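Local coordinates for cytochrome C-type biogenesis protein ccmF (Thermus thermophilus, PDB 6ZMQ) that probably attaches heme to apocytochrome c as a membrane-bound heme lyase of cytochrome c maturation, carrying a heme b of its own, at residues 372-386 / 404-416. Residues are numbered along the deposited sequence; the frame is centred on the assembly and turned at random.
Sequences FFAGWALVVVLGTFY and FFNQVSAPLGAGI. With PTY (phosphatidylethanolamine), chain H.
The indole of Trp376 meets Ile416 CD1 at its edge, in the ring plane, with CZ3 3.6 Å from that methyl. Ser409 O stands 4.2 Å above one face, off-centre. C43, in an acyl tail of the bound phosphatidylethanolamine (PTY), also lies at the indole edge. Ile416 CD1 touches Phe373 CE1 as well, at 3.6 Å, and Ile416 CG2 lies over one face of the Phe373 ring. With chi1 of 67°, Ile416 holds CG1 between its backbone N and carbonyl carbon, which carries CD1 to both aromatic rings. Phe372 turns its edge to Gly415, Phe372 CE2 lying 3.6 Å from Gly415 CA, and Phe405 puts its edge against the Thr384 backbone N. Midway, Val379 CG1 and Val408 CG2 meet tip to tip at 3.7 Å. On the other helix too a ring lies against bare glycine backbone, Phe404 CE2 being 3.7 Å from Gly383 CA.

The pair exemplifies antiparallel packing of two helices predicted to span the membrane; the axes of these segments run at 169° and come within 10.2 Å. Phe373 also touches the bound heme and, on helix 266-284, Leu269 and Thr272; that helix carries His276, an axial ligand of the heme iron. Ala414 packs on Phe464 and Leu468 of helix 460-484.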
loop_
_atom_site.group_PDB
_atom_site.type_symbol
_atom_site.label_atom_id
_atom_site.label_comp_id
_atom_site.label_asym_id
_atom_site.label_seq_id
_atom_site.Cartn_x
_atom_site.Cartn_y
_atom_site.Cartn_z
ATOM N N PHE A 372 10.247 -16.874 -1.039
ATOM C CA PHE A 372 11.179 -15.752 -0.921
ATOM C C PHE A 372 10.475 -14.496 -0.411
ATOM O O PHE A 372 11.029 -13.759 0.418
ATOM C CB PHE A 372 11.831 -15.480 -2.278
ATOM C CG PHE A 372 13.114 -16.238 -2.518
ATOM C CD1 PHE A 372 13.277 -17.543 -2.063
ATOM C CD2 PHE A 372 14.158 -15.639 -3.219
ATOM C CE1 PHE A 372 14.451 -18.237 -2.298
ATOM C CE2 PHE A 372 15.335 -16.324 -3.454
ATOM C CZ PHE A 372 15.480 -17.626 -2.991
ATOM N N PHE A 373 9.242 -14.258 -0.883
ATOM C CA PHE A 373 8.433 -13.136 -0.402
ATOM C C PHE A 373 8.070 -13.304 1.075
ATOM O O PHE A 373 8.206 -12.364 1.876
ATOM C CB PHE A 373 7.157 -13.017 -1.240
ATOM C CG PHE A 373 7.334 -12.292 -2.547
ATOM C CD1 PHE A 373 7.712 -10.961 -2.579
ATOM C CD2 PHE A 373 7.088 -12.944 -3.746
ATOM C CE1 PHE A 373 7.859 -10.301 -3.783
ATOM C CE2 PHE A 373 7.245 -12.296 -4.954
ATOM C CZ PHE A 373 7.628 -10.978 -4.968
ATOM N N ALA A 374 7.598 -14.503 1.445
ATOM C CA ALA A 374 7.249 -14.809 2.832
ATOM C C ALA A 374 8.470 -14.787 3.738
ATOM O O ALA A 374 8.379 -14.350 4.888
ATOM C CB ALA A 374 6.559 -16.174 2.902
ATOM N N GLY A 375 9.621 -15.238 3.230
ATOM C CA GLY A 375 10.854 -15.159 3.993
ATOM C C GLY A 375 11.327 -13.736 4.201
ATOM O O GLY A 375 11.880 -13.408 5.247
ATOM N N TRP A 376 11.116 -12.879 3.202
ATOM C CA TRP A 376 11.438 -11.460 3.328
ATOM C C TRP A 376 10.579 -10.789 4.400
ATOM O O TRP A 376 11.101 -10.062 5.258
ATOM C CB TRP A 376 11.260 -10.792 1.958
ATOM C CG TRP A 376 11.904 -9.426 1.769
ATOM C CD1 TRP A 376 12.464 -8.632 2.726
ATOM C CD2 TRP A 376 12.043 -8.705 0.529
ATOM N NE1 TRP A 376 12.929 -7.470 2.161
ATOM C CE2 TRP A 376 12.680 -7.498 0.812
ATOM C CE3 TRP A 376 11.682 -8.974 -0.794
ATOM C CZ2 TRP A 376 12.961 -6.571 -0.177
ATOM C CZ3 TRP A 376 11.963 -8.042 -1.766
ATOM C CH2 TRP A 376 12.592 -6.876 -1.454
ATOM N N ALA A 377 9.259 -11.028 4.363
ATOM C CA ALA A 377 8.355 -10.496 5.388
ATOM C C ALA A 377 8.662 -11.075 6.771
ATOM O O ALA A 377 8.566 -10.372 7.789
ATOM C CB ALA A 377 6.903 -10.768 4.986
ATOM N N LEU A 378 9.053 -12.355 6.812
ATOM C CA LEU A 378 9.493 -13.015 8.038
ATOM C C LEU A 378 10.748 -12.364 8.610
ATOM O O LEU A 378 10.849 -12.169 9.824
ATOM C CB LEU A 378 9.747 -14.499 7.757
ATOM C CG LEU A 378 10.188 -15.441 8.884
ATOM C CD1 LEU A 378 9.282 -15.277 10.112
ATOM C CD2 LEU A 378 10.261 -16.907 8.434
ATOM N N VAL A 379 11.715 -12.017 7.752
ATOM C CA VAL A 379 12.949 -11.390 8.229
ATOM C C VAL A 379 12.698 -9.946 8.677
ATOM O O VAL A 379 13.281 -9.495 9.672
ATOM C CB VAL A 379 14.059 -11.510 7.154
ATOM C CG1 VAL A 379 15.290 -10.726 7.507
ATOM C CG2 VAL A 379 14.529 -12.949 7.058
ATOM N N VAL A 380 11.783 -9.227 8.016
ATOM C CA VAL A 380 11.471 -7.856 8.430
ATOM C C VAL A 380 10.734 -7.843 9.777
ATOM O O VAL A 380 11.053 -7.032 10.663
ATOM C CB VAL A 380 10.687 -7.133 7.309
ATOM C CG1 VAL A 380 10.121 -5.807 7.769
ATOM C CG2 VAL A 380 11.586 -6.892 6.102
ATOM N N VAL A 381 9.810 -8.793 9.986
ATOM C CA VAL A 381 9.123 -8.919 11.276
ATOM C C VAL A 381 10.091 -9.395 12.365
ATOM O O VAL A 381 10.122 -8.843 13.474
ATOM C CB VAL A 381 7.900 -9.849 11.134
ATOM C CG1 VAL A 381 7.477 -10.467 12.472
ATOM C CG2 VAL A 381 6.724 -9.106 10.491
ATOM N N LEU A 382 10.939 -10.385 12.040
ATOM C CA LEU A 382 11.910 -10.927 12.987
ATOM C C LEU A 382 13.016 -9.927 13.310
ATOM O O LEU A 382 13.668 -10.061 14.344
ATOM C CB LEU A 382 12.493 -12.235 12.429
ATOM C CG LEU A 382 13.353 -13.239 13.220
ATOM C CD1 LEU A 382 13.064 -14.645 12.722
ATOM C CD2 LEU A 382 14.843 -12.960 13.047
ATOM N N GLY A 383 13.260 -8.952 12.433
ATOM C CA GLY A 383 14.247 -7.924 12.723
ATOM C C GLY A 383 13.671 -6.753 13.496
ATOM O O GLY A 383 14.372 -6.129 14.299
ATOM N N THR A 384 12.414 -6.388 13.194
ATOM C CA THR A 384 11.715 -5.311 13.903
ATOM C C THR A 384 11.578 -5.608 15.399
ATOM O O THR A 384 11.819 -4.733 16.242
ATOM C CB THR A 384 10.343 -5.080 13.246
ATOM O OG1 THR A 384 10.518 -4.378 12.008
ATOM C CG2 THR A 384 9.390 -4.265 14.131
ATOM N N PHE A 385 11.265 -6.852 15.748
ATOM C CA PHE A 385 11.036 -7.233 17.134
ATOM C C PHE A 385 12.287 -7.799 17.798
ATOM O O PHE A 385 12.243 -8.151 18.980
ATOM C CB PHE A 385 9.891 -8.247 17.211
ATOM C CG PHE A 385 8.538 -7.672 16.860
ATOM C CD1 PHE A 385 8.277 -6.311 16.993
ATOM C CD2 PHE A 385 7.537 -8.499 16.362
ATOM C CE1 PHE A 385 7.034 -5.791 16.659
ATOM C CE2 PHE A 385 6.294 -7.985 16.023
ATOM C CZ PHE A 385 6.044 -6.630 16.173
ATOM N N TYR A 386 13.395 -7.890 17.060
ATOM C CA TYR A 386 14.649 -8.373 17.636
ATOM C C TYR A 386 15.256 -7.421 18.670
ATOM O O TYR A 386 15.897 -7.925 19.604
ATOM C CB TYR A 386 15.631 -8.709 16.497
ATOM C CG TYR A 386 17.095 -8.864 16.827
ATOM C CD1 TYR A 386 17.538 -9.938 17.593
ATOM C CD2 TYR A 386 18.045 -7.993 16.301
ATOM C CE1 TYR A 386 18.884 -10.117 17.872
ATOM C CE2 TYR A 386 19.398 -8.160 16.573
ATOM C CZ TYR A 386 19.809 -9.224 17.361
ATOM O OH TYR A 386 21.145 -9.400 17.636
ATOM N N PHE A 404 21.032 -4.134 8.707
ATOM C CA PHE A 404 20.310 -5.410 8.742
ATOM C C PHE A 404 19.342 -5.519 7.567
ATOM O O PHE A 404 19.416 -6.474 6.786
ATOM C CB PHE A 404 19.553 -5.532 10.081
ATOM C CG PHE A 404 19.060 -6.945 10.459
ATOM C CD1 PHE A 404 19.246 -8.072 9.647
ATOM C CD2 PHE A 404 18.353 -7.110 11.648
ATOM C CE1 PHE A 404 18.754 -9.313 10.024
ATOM C CE2 PHE A 404 17.865 -8.352 12.032
ATOM C CZ PHE A 404 18.066 -9.451 11.219
ATOM N N PHE A 405 18.455 -4.534 7.415
ATOM C CA PHE A 405 17.393 -4.649 6.422
ATOM C C PHE A 405 17.923 -4.517 4.997
ATOM O O PHE A 405 17.432 -5.203 4.096
ATOM C CB PHE A 405 16.275 -3.649 6.718
ATOM C CG PHE A 405 15.499 -3.978 7.964
ATOM C CD1 PHE A 405 15.082 -5.284 8.194
ATOM C CD2 PHE A 405 15.163 -2.994 8.887
ATOM C CE1 PHE A 405 14.369 -5.610 9.328
ATOM C CE2 PHE A 405 14.441 -3.316 10.027
ATOM C CZ PHE A 405 14.046 -4.628 10.244
ATOM N N ASN A 406 18.955 -3.693 4.781
ATOM C CA ASN A 406 19.552 -3.605 3.449
ATOM C C ASN A 406 20.288 -4.894 3.070
ATOM O O ASN A 406 20.145 -5.396 1.942
ATOM C CB ASN A 406 20.489 -2.402 3.367
ATOM C CG ASN A 406 19.740 -1.087 3.200
ATOM O OD1 ASN A 406 18.575 -1.064 2.802
ATOM N ND2 ASN A 406 20.421 0.016 3.480
ATOM N N GLN A 407 21.069 -5.456 4.007
ATOM C CA GLN A 407 21.860 -6.637 3.684
ATOM C C GLN A 407 20.995 -7.890 3.598
ATOM O O GLN A 407 21.419 -8.893 3.010
ATOM C CB GLN A 407 23.007 -6.820 4.685
ATOM C CG GLN A 407 22.695 -7.621 5.937
ATOM C CD GLN A 407 23.724 -7.382 7.024
ATOM O OE1 GLN A 407 24.497 -6.428 6.959
ATOM N NE2 GLN A 407 23.747 -8.254 8.019
ATOM N N VAL A 408 19.802 -7.882 4.205
ATOM C CA VAL A 408 18.883 -8.987 3.929
ATOM C C VAL A 408 18.093 -8.740 2.641
ATOM O O VAL A 408 17.748 -9.693 1.936
ATOM C CB VAL A 408 17.961 -9.307 5.130
ATOM C CG1 VAL A 408 18.783 -9.686 6.364
ATOM C CG2 VAL A 408 16.964 -8.199 5.430
ATOM N N SER A 409 17.799 -7.476 2.299
ATOM C CA SER A 409 16.899 -7.214 1.177
ATOM C C SER A 409 17.589 -7.403 -0.168
ATOM O O SER A 409 16.936 -7.785 -1.147
ATOM C CB SER A 409 16.304 -5.810 1.286
ATOM O OG SER A 409 15.786 -5.586 2.585
ATOM N N ALA A 410 18.894 -7.120 -0.245
ATOM C CA ALA A 410 19.560 -7.194 -1.548
ATOM C C ALA A 410 19.723 -8.625 -2.096
ATOM O O ALA A 410 19.465 -8.815 -3.302
ATOM C CB ALA A 410 20.870 -6.392 -1.503
ATOM N N PRO A 411 20.111 -9.664 -1.310
ATOM C CA PRO A 411 20.057 -11.034 -1.873
ATOM C C PRO A 411 18.654 -11.531 -2.186
ATOM O O PRO A 411 18.457 -12.226 -3.189
ATOM C CB PRO A 411 20.693 -11.894 -0.764
ATOM C CG PRO A 411 20.688 -11.013 0.438
ATOM C CD PRO A 411 21.013 -9.708 -0.146
ATOM N N LEU A 412 17.679 -11.202 -1.339
ATOM C CA LEU A 412 16.315 -11.677 -1.542
ATOM C C LEU A 412 15.667 -10.981 -2.741
ATOM O O LEU A 412 14.904 -11.600 -3.503
ATOM C CB LEU A 412 15.519 -11.454 -0.256
ATOM C CG LEU A 412 15.942 -12.311 0.946
ATOM C CD1 LEU A 412 14.855 -12.282 1.979
ATOM C CD2 LEU A 412 16.271 -13.746 0.575
ATOM N N GLY A 413 15.987 -9.698 -2.934
ATOM C CA GLY A 413 15.558 -8.994 -4.129
ATOM C C GLY A 413 16.199 -9.527 -5.395
ATOM O O GLY A 413 15.537 -9.625 -6.435
ATOM N N ALA A 414 17.490 -9.888 -5.319
ATOM C CA ALA A 414 18.160 -10.554 -6.437
ATOM C C ALA A 414 17.518 -11.901 -6.763
ATOM O O ALA A 414 17.347 -12.253 -7.941
ATOM C CB ALA A 414 19.645 -10.730 -6.119
ATOM N N GLY A 415 17.092 -12.629 -5.729
ATOM C CA GLY A 415 16.448 -13.909 -5.947
ATOM C C GLY A 415 15.076 -13.823 -6.579
ATOM O O GLY A 415 14.758 -14.622 -7.469
ATOM N N ILE A 416 14.252 -12.852 -6.169
ATOM C CA ILE A 416 12.939 -12.729 -6.808
ATOM C C ILE A 416 13.069 -12.142 -8.212
ATOM O O ILE A 416 12.310 -12.511 -9.115
ATOM C CB ILE A 416 11.922 -11.951 -5.942
ATOM C CG1 ILE A 416 12.259 -10.472 -5.752
ATOM C CG2 ILE A 416 11.757 -12.641 -4.609
ATOM C CD1 ILE A 416 11.285 -9.764 -4.856
HETATM C C1 PTY H . 25.339 -1.594 -1.679
HETATM C C2 PTY H . 26.341 -7.422 1.739
HETATM C C3 PTY H . 27.511 -6.747 1.025
HETATM O O4 PTY H . 24.026 -1.114 -1.676
HETATM C C5 PTY H . 26.769 -3.552 -2.287
HETATM C C6 PTY H . 25.346 -2.999 -2.277
HETATM O O7 PTY H . 24.839 -2.966 -3.582
HETATM C C8 PTY H . 23.643 -3.679 -3.724
HETATM O O10 PTY H . 22.624 -3.095 -3.908
HETATM C C11 PTY H . 23.661 -5.205 -3.613
HETATM C C12 PTY H . 23.250 -5.867 -4.926
HETATM C C13 PTY H . 24.030 -7.175 -5.079
HETATM C C14 PTY H . 23.452 -8.239 -4.144
HETATM C C15 PTY H . 24.169 -9.573 -4.347
HETATM C C16 PTY H . 23.275 -10.592 -5.062
HETATM C C17 PTY H . 24.140 -11.786 -5.480
HETATM C C18 PTY H . 23.322 -12.911 -6.125
HETATM C C19 PTY H . 24.287 -13.875 -6.826
HETATM C C20 PTY H . 23.635 -14.650 -7.979
HETATM C C21 PTY H . 24.730 -15.197 -8.903
HETATM C C22 PTY H . 24.747 -16.729 -8.916
HETATM C C23 PTY H . 25.748 -17.249 -9.956
HETATM C C24 PTY H . 25.421 -18.695 -10.334
HETATM C C25 PTY H . 26.121 -19.066 -11.641
HETATM C C26 PTY H . 25.180 -19.935 -12.472
HETATM C C27 PTY H . 25.668 -21.382 -12.442
HETATM C C28 PTY H . 24.494 -22.317 -12.719
HETATM C C29 PTY H . 23.561 -22.307 -11.510
HETATM C C30 PTY H . 23.639 -0.481 -0.489
HETATM C C31 PTY H . 22.181 -0.522 -0.030
HETATM O O30 PTY H . 24.438 0.098 0.164
HETATM C C32 PTY H . 21.400 -1.563 -0.830
HETATM C C33 PTY H . 19.964 -1.639 -0.312
HETATM C C34 PTY H . 19.368 -2.995 -0.676
HETATM C C35 PTY H . 19.107 -3.046 -2.178
HETATM C C36 PTY H . 17.653 -3.440 -2.417
HETATM C C37 PTY H . 17.534 -4.232 -3.717
HETATM C C38 PTY H . 16.080 -4.667 -3.855
HETATM C C39 PTY H . 15.743 -4.866 -5.326
HETATM C C40 PTY H . 14.232 -4.780 -5.515
HETATM C C41 PTY H . 13.808 -5.939 -6.415
HETATM C C42 PTY H . 12.329 -5.813 -6.765
HETATM C C43 PTY H . 11.504 -6.083 -5.510
HETATM C C44 PTY H . 10.045 -6.346 -5.879
HETATM P P1 PTY H . 28.107 -4.536 -0.232
HETATM O O11 PTY H . 27.038 -5.710 0.210
HETATM O O12 PTY H . 29.176 -5.132 -1.114
HETATM O O13 PTY H . 28.764 -3.977 1.006
HETATM O O14 PTY H . 27.343 -3.313 -1.033
HETATM N N1 PTY H . 26.769 -8.666 2.358
#